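Local coordinates for UPF0255 protein frsA (Vibrio vulnificus, PDB 4I4C), which is probably a carboxylesterase of the alpha/beta-hydrolase superfamily and not, as once proposed, a cofactor-independent pyruvate decarboxylase, at residues 278-283 with 346-351; 292-297 with 358-363; 299-304 with 368-373. One frame throughout, in Å; residues are numbered along the deposited sequence.

Contact 1: residues 278-283 with 346-351; sequences MVRLSF and QGFLSS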
# COMPACT_ATOMS: atom_id res chain seq x y z
N MET A 278 8.83 -0.78 8.85
CA MET A 278 8.44 -0.72 10.25
C MET A 278 9.37 -1.60 11.11
O MET A 278 9.69 -1.24 12.24
CB MET A 278 6.98 -1.15 10.44
CG MET A 278 5.97 -0.29 9.67
SD MET A 278 6.33 1.46 9.93
CE MET A 278 6.97 1.90 8.32
N VAL A 279 9.79 -2.74 10.57
CA VAL A 279 10.68 -3.64 11.31
C VAL A 279 12.02 -2.97 11.44
O VAL A 279 12.59 -2.90 12.53
CB VAL A 279 10.93 -4.96 10.57
CG1 VAL A 279 11.95 -5.77 11.34
CG2 VAL A 279 9.67 -5.75 10.40
N ARG A 280 12.53 -2.47 10.34
CA ARG A 280 13.71 -1.67 10.30
C ARG A 280 13.71 -0.60 11.35
O ARG A 280 14.61 -0.46 12.12
CB ARG A 280 13.84 -1.02 8.95
CG ARG A 280 15.17 -1.14 8.38
CD ARG A 280 15.38 -0.19 7.31
NE ARG A 280 16.73 -0.33 6.83
CZ ARG A 280 17.59 0.66 6.87
NH1 ARG A 280 18.81 0.52 6.47
NH2 ARG A 280 17.20 1.78 7.35
N LEU A 281 12.64 0.14 11.37
CA LEU A 281 12.47 1.21 12.35
C LEU A 281 12.39 0.69 13.80
O LEU A 281 12.78 1.40 14.74
CB LEU A 281 11.23 2.05 12.00
CG LEU A 281 10.90 3.21 12.93
CD1 LEU A 281 12.11 4.12 13.10
CD2 LEU A 281 9.72 4.00 12.39
N SER A 282 11.90 -0.53 13.98
CA SER A 282 11.69 -1.07 15.31
C SER A 282 13.01 -1.55 15.90
O SER A 282 13.10 -1.80 17.10
CB SER A 282 10.68 -2.22 15.28
OG SER A 282 9.37 -1.75 15.01
N PHE A 283 14.01 -1.67 15.04
CA PHE A 283 15.37 -1.96 15.49
C PHE A 283 16.14 -0.66 15.70
O PHE A 283 16.98 -0.57 16.59
CB PHE A 283 16.10 -2.83 14.48
CG PHE A 283 15.76 -4.29 14.57
CD1 PHE A 283 14.70 -4.82 13.85
CD2 PHE A 283 16.52 -5.15 15.36
CE1 PHE A 283 14.40 -6.16 13.92
CE2 PHE A 283 16.22 -6.49 15.43
CZ PHE A 283 15.16 -7.00 14.71
N GLN A 346 20.68 -6.96 5.14
CA GLN A 346 21.08 -5.70 5.76
C GLN A 346 21.64 -5.86 7.19
O GLN A 346 22.26 -4.94 7.72
CB GLN A 346 19.93 -4.70 5.75
CG GLN A 346 19.42 -4.40 4.35
CD GLN A 346 18.37 -3.31 4.36
OE1 GLN A 346 18.24 -2.59 5.35
NE2 GLN A 346 17.62 -3.19 3.27
N GLY A 347 21.43 -7.03 7.80
CA GLY A 347 22.05 -7.38 9.07
C GLY A 347 21.16 -7.25 10.30
O GLY A 347 21.62 -7.39 11.44
N PHE A 348 19.87 -7.01 10.07
CA PHE A 348 18.94 -6.77 11.16
C PHE A 348 18.39 -8.04 11.79
O PHE A 348 17.69 -7.99 12.80
CB PHE A 348 17.76 -5.91 10.67
CG PHE A 348 18.13 -4.48 10.41
CD1 PHE A 348 18.20 -3.57 11.45
CD2 PHE A 348 18.40 -4.04 9.13
CE1 PHE A 348 18.53 -2.25 11.22
CE2 PHE A 348 18.73 -2.72 8.89
CZ PHE A 348 18.79 -1.83 9.94
N LEU A 349 18.69 -9.18 11.19
CA LEU A 349 18.06 -10.43 11.61
C LEU A 349 19.07 -11.53 11.93
O LEU A 349 18.86 -12.70 11.60
CB LEU A 349 17.08 -10.91 10.54
CG LEU A 349 15.88 -9.99 10.27
CD1 LEU A 349 15.02 -10.58 9.17
CD2 LEU A 349 15.06 -9.77 11.55
N SER A 350 20.15 -11.14 12.61
CA SER A 350 21.26 -12.06 12.88
C SER A 350 21.54 -12.28 14.36
O SER A 350 21.70 -13.42 14.80
CB SER A 350 22.53 -11.55 12.21
OG SER A 350 22.42 -11.59 10.81
N SER A 351 21.62 -11.21 15.14
CA SER A 351 22.02 -11.35 16.54
C SER A 351 21.28 -10.41 17.49
O SER A 351 20.78 -10.84 18.53
CB SER A 351 23.54 -11.17 16.67
OG SER A 351 24.01 -10.17 15.78
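F348 swings its ring beside its own backbone N, with CG anti to the carbonyl carbon (chi1 -72°), and this brings it against R280 and F283, one turn apart on the helix. R280 answers with a chain extended from CG to NE, long enough to run past the ring and reach Q346. Its CG lies over one face of the F348 ring, 4.2 Å from the ring centroid, a CH-pi contact; farther along the chain, NE comes within 3.7 Å of F348 CE2. The guanidinium does not lie flat on the ring, the two planes being steeply inclined, and F348 CZ sits over the rim of one guanidinium face. At the edge of the same group, NE donates to Q346 OE1 at 3.1 Å, with an N-H...O angle of 158°, in the plane of both the guanidinium and the amide C=O. NH1 adds only a weak bond to that oxygen. The other groups have partners elsewhere: R280 NH2 forms a salt bridge with D243 and a hydrogen bond with S245, and Q346 NE2 donates to the carbonyl of A340, which helps fix the rotation of the amide. Helix 273-284 follows the central strand 266-271, as the helix after the nucleophile elbow does in alpha/beta hydrolases, and the loop 346-351 passes across it on the way to strand 358-363. One turn on, F283 CB packs on F348 CD1 at 3.8 Å; the two side chains run in opposite senses, and their ring planes meet at 58°, neither stacked nor edge-to-face. The F348 carbonyl oxygen stands over one face of the F283 ring, 3.3 Å from F283 CZ. Close by, L349 CD2 meets F283 CZ at 4.2 Å, while L349 also touches I299.

Contact 2: residues 292-297 with 358-363; sequences CVILGA and ILAMSL
The peptide groups of the two strands face each other, and four N-H...O bonds join them, among them I294 N to L359 O at 3.0 Å and M361 N to I294 O at 3.1 Å. C292, I294, I358 and A360 lie on one face of the parallel pair, toward helices 273-284 and 371-379; V293, L295, L359 and M361 lie on the other, under helix 394-413. On the first face I294 CG1 rests on A360 CB at 3.7 Å. On the second, the M361 chain bends at its last torsion (chi3 -73°), and this carries CE to V293 CG1, 3.6 Å away. L295 reaches forward with CD1 to M361 CB and L363 CD1, and the same residue lines the pocket of the bound polyether. The pair belongs to the central sheet of the alpha/beta-hydrolase fold. Beyond L295 the first strand turns away at G296, whose positive phi favours glycine. M361 O accepts a hydrogen bond from G296 N (3.0 Å) and another from a water whose oxygen is 2.7 Å away, and that water accepts one from A297 N. One carbonyl thus serves the departing chain directly and through a water, which keeps polar backbone atoms bonded in a buried place.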
# COMPACT_ATOMS: atom_id res chain seq x y z
N CYS A 292 4.98 -2.98 17.18
CA CYS A 292 5.00 -3.08 15.73
C CYS A 292 4.21 -4.31 15.25
O CYS A 292 4.29 -5.38 15.85
CB CYS A 292 6.44 -3.11 15.19
SG CYS A 292 6.56 -3.31 13.36
N VAL A 293 3.42 -4.13 14.19
CA VAL A 293 2.68 -5.23 13.60
C VAL A 293 2.83 -5.15 12.09
O VAL A 293 2.68 -4.07 11.51
CB VAL A 293 1.17 -5.16 13.95
CG1 VAL A 293 0.43 -6.35 13.39
CG2 VAL A 293 0.97 -5.06 15.46
N ILE A 294 3.14 -6.27 11.47
CA ILE A 294 3.31 -6.32 10.03
C ILE A 294 2.46 -7.43 9.41
O ILE A 294 2.22 -8.45 10.04
CB ILE A 294 4.79 -6.49 9.62
CG1 ILE A 294 5.37 -7.80 10.16
CG2 ILE A 294 5.63 -5.30 10.11
CD1 ILE A 294 6.73 -8.16 9.53
N LEU A 295 1.97 -7.22 8.19
CA LEU A 295 1.21 -8.25 7.51
C LEU A 295 1.69 -8.38 6.07
O LEU A 295 1.75 -7.38 5.35
CB LEU A 295 -0.30 -7.95 7.56
CG LEU A 295 -1.25 -8.91 6.83
CD1 LEU A 295 -1.03 -10.37 7.20
CD2 LEU A 295 -2.71 -8.52 7.07
N GLY A 296 2.02 -9.59 5.65
CA GLY A 296 2.41 -9.84 4.27
C GLY A 296 3.70 -9.17 3.81
O GLY A 296 3.88 -8.89 2.62
N ALA A 297 4.62 -8.92 4.74
CA ALA A 297 5.88 -8.22 4.43
C ALA A 297 6.92 -9.13 3.76
O ALA A 297 7.14 -10.27 4.19
CB ALA A 297 6.45 -7.57 5.71
N ILE A 358 7.19 -7.23 18.27
CA ILE A 358 6.69 -7.25 16.90
C ILE A 358 5.82 -8.48 16.69
O ILE A 358 6.24 -9.61 16.95
CB ILE A 358 7.85 -7.31 15.88
CG1 ILE A 358 8.81 -6.14 16.08
CG2 ILE A 358 7.31 -7.36 14.44
CD1 ILE A 358 10.11 -6.29 15.34
N LEU A 359 4.59 -8.25 16.22
CA LEU A 359 3.74 -9.33 15.76
C LEU A 359 3.84 -9.37 14.25
O LEU A 359 3.57 -8.38 13.58
CB LEU A 359 2.29 -9.08 16.18
CG LEU A 359 1.23 -9.96 15.52
CD1 LEU A 359 1.39 -11.40 15.98
CD2 LEU A 359 -0.18 -9.45 15.79
N ALA A 360 4.24 -10.52 13.72
CA ALA A 360 4.54 -10.65 12.30
C ALA A 360 3.69 -11.76 11.69
O ALA A 360 3.85 -12.93 12.02
CB ALA A 360 6.03 -10.93 12.11
N MET A 361 2.78 -11.37 10.81
CA MET A 361 1.82 -12.29 10.26
C MET A 361 1.86 -12.26 8.75
O MET A 361 2.24 -11.26 8.13
CB MET A 361 0.41 -11.91 10.71
CG MET A 361 0.28 -11.70 12.21
SD MET A 361 -1.31 -11.05 12.74
CE MET A 361 -1.21 -9.35 12.19
N SER A 362 1.45 -13.37 8.16
CA SER A 362 1.11 -13.42 6.75
C SER A 362 0.13 -14.56 6.58
O SER A 362 0.01 -15.42 7.46
CB SER A 362 2.35 -13.63 5.89
OG SER A 362 2.80 -14.97 5.98
N LEU A 363 -0.59 -14.57 5.46
CA LEU A 363 -1.56 -15.62 5.18
C LEU A 363 -0.84 -16.88 4.71
O LEU A 363 0.20 -16.80 4.06
CB LEU A 363 -2.60 -15.15 4.16
CG LEU A 363 -3.79 -14.31 4.66
CD1 LEU A 363 -3.36 -13.10 5.48
CD2 LEU A 363 -4.68 -13.87 3.49
O HOH W 1 4.63 -10.12 7.75

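Contact 3: residues 299-304 with 368-373; sequences IHDIFA and VSPYSD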
# COMPACT_ATOMS: atom_id res chain seq x y z
N ILE A 299 10.10 -9.80 3.93
CA ILE A 299 11.24 -9.60 4.84
C ILE A 299 12.58 -9.98 4.22
O ILE A 299 13.57 -9.27 4.37
CB ILE A 299 11.06 -10.39 6.14
CG1 ILE A 299 9.87 -9.87 6.95
CG2 ILE A 299 12.33 -10.36 6.98
CD1 ILE A 299 9.83 -8.37 7.10
N HIS A 300 12.61 -11.13 3.55
CA HIS A 300 13.87 -11.65 3.06
C HIS A 300 13.74 -12.55 1.84
O HIS A 300 14.42 -12.32 0.83
CB HIS A 300 14.60 -12.44 4.16
CG HIS A 300 15.71 -13.31 3.64
ND1 HIS A 300 16.91 -12.79 3.20
CD2 HIS A 300 15.80 -14.65 3.50
CE1 HIS A 300 17.70 -13.79 2.81
NE2 HIS A 300 17.04 -14.92 2.98
N ASP A 301 12.90 -13.57 1.94
CA ASP A 301 12.95 -14.69 0.99
C ASP A 301 12.86 -14.29 -0.48
O ASP A 301 13.75 -14.62 -1.26
CB ASP A 301 11.88 -15.75 1.31
CG ASP A 301 12.11 -17.04 0.55
OD1 ASP A 301 12.96 -17.85 0.99
OD2 ASP A 301 11.46 -17.24 -0.49
N ILE A 302 11.81 -13.57 -0.85
CA ILE A 302 11.63 -13.18 -2.25
C ILE A 302 12.75 -12.26 -2.74
O ILE A 302 13.25 -12.43 -3.85
CB ILE A 302 10.22 -12.56 -2.52
CG1 ILE A 302 10.09 -12.11 -3.97
CG2 ILE A 302 9.94 -11.38 -1.60
CD1 ILE A 302 10.01 -13.25 -4.95
N PHE A 303 13.16 -11.31 -1.90
CA PHE A 303 14.19 -10.34 -2.28
C PHE A 303 15.51 -11.03 -2.58
O PHE A 303 16.29 -10.58 -3.43
CB PHE A 303 14.37 -9.30 -1.18
CG PHE A 303 13.28 -8.27 -1.15
CD1 PHE A 303 12.50 -8.03 -2.27
CD2 PHE A 303 13.03 -7.55 0.00
CE1 PHE A 303 11.51 -7.09 -2.24
CE2 PHE A 303 12.02 -6.60 0.03
CZ PHE A 303 11.26 -6.38 -1.09
N ALA A 304 15.75 -12.12 -1.88
CA ALA A 304 17.00 -12.85 -1.98
C ALA A 304 16.93 -13.97 -3.00
O ALA A 304 17.86 -14.76 -3.11
CB ALA A 304 17.37 -13.41 -0.60
N VAL A 368 5.01 -14.20 -1.19
CA VAL A 368 5.72 -12.95 -0.99
C VAL A 368 6.18 -12.83 0.45
O VAL A 368 7.19 -12.21 0.74
CB VAL A 368 4.83 -11.73 -1.37
CG1 VAL A 368 5.48 -10.42 -0.95
CG2 VAL A 368 4.54 -11.73 -2.85
N SER A 369 5.43 -13.46 1.36
CA SER A 369 5.73 -13.40 2.79
C SER A 369 5.66 -14.76 3.48
O SER A 369 4.67 -15.06 4.15
CB SER A 369 4.78 -12.43 3.49
OG SER A 369 5.18 -12.23 4.83
N PRO A 370 6.69 -15.58 3.32
CA PRO A 370 6.64 -16.92 3.91
C PRO A 370 6.66 -16.88 5.44
O PRO A 370 7.10 -15.91 6.05
CB PRO A 370 7.90 -17.60 3.36
CG PRO A 370 8.84 -16.46 3.02
CD PRO A 370 7.95 -15.32 2.59
N TYR A 371 6.18 -17.95 6.06
CA TYR A 371 6.19 -18.06 7.51
C TYR A 371 7.63 -17.94 8.04
O TYR A 371 7.88 -17.29 9.06
CB TYR A 371 5.52 -19.37 7.93
CG TYR A 371 5.45 -19.62 9.42
CD1 TYR A 371 4.90 -18.67 10.28
CD2 TYR A 371 5.91 -20.81 9.98
CE1 TYR A 371 4.82 -18.89 11.64
CE2 TYR A 371 5.84 -21.04 11.34
CZ TYR A 371 5.29 -20.07 12.17
OH TYR A 371 5.22 -20.28 13.53
N SER A 372 8.57 -18.54 7.31
CA SER A 372 10.00 -18.42 7.62
C SER A 372 10.50 -16.98 7.74
O SER A 372 11.33 -16.66 8.60
CB SER A 372 10.82 -19.18 6.58
OG SER A 372 10.45 -18.85 5.26
N ASP A 373 10.00 -16.10 6.89
CA ASP A 373 10.31 -14.68 6.99
C ASP A 373 9.85 -14.11 8.34
O ASP A 373 10.63 -13.50 9.09
CB ASP A 373 9.64 -13.90 5.85
CG ASP A 373 10.55 -13.72 4.65
OD1 ASP A 373 11.65 -14.32 4.64
OD2 ASP A 373 10.17 -12.99 3.72
O HOH W 2 9.85 -12.66 1.34
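Hydrogen bonding centres on the carboxylate of D373, which receives successive backbone N-H groups of the facing loop. H300 N donates to D373 OD2 at 3.1 Å, coming from well above the carboxylate plane, whereas D301 N meets the syn lone pair of D373 OD1, also at 3.1 Å; a further bond from D301 N to OD2 is weak. With both oxygens engaged, the carboxylate is held against rotation, and the N-H groups probably favour its charged form. A water joins the segments as well: its oxygen accepts a hydrogen bond from I302 N at 3.1 Å and donates one to V368 O at 2.8 Å. Van der Waals contacts flank the polar group. I299 CB lies 3.8 Å from D373 CB, the two side chains running alongside in opposite senses, and D301 CB lies 3.6 Å from P370 CG, the two side chains crossing at a slant. Farther out, I302 CG2 lies 3.7 Å from V368 O. The H300 imidazole turns to S342, bonded through ND1. P370 occupies the N-cap position of helix 371-379, and the V368 side chain lies about 4 Å, nearest atoms, from the bound hexanoic acid. A loop in this place, after strand 358-363, is where alpha/beta hydrolases commonly carry the acid of the catalytic triad.

In the fold
Along the chain the three contacts interleave: 278-283, 292-297 and 299-304 come first, and their partners 346-351, 358-363 and 368-373 follow in the same order. Contact 2 lies within the central sheet; contact 1 joins helix 273-284 on one face of it to a loop, and contact 3 joins the loop after strand 291-295 to the loop and first turn of helix 371-379 that follow strand 358-363. The centres of the contacts lie about 12 to 14 Å apart. I299 packs on L349, V279 and I294, linking all three. Between the two sets lie helices 306-309, 314-323 and 331-337, an excursion where alpha/beta hydrolases often insert a lid; the contacts tie its two ends to the sheet and flanking helix, and contacts 2 and 3 alone lie beside bound ligands.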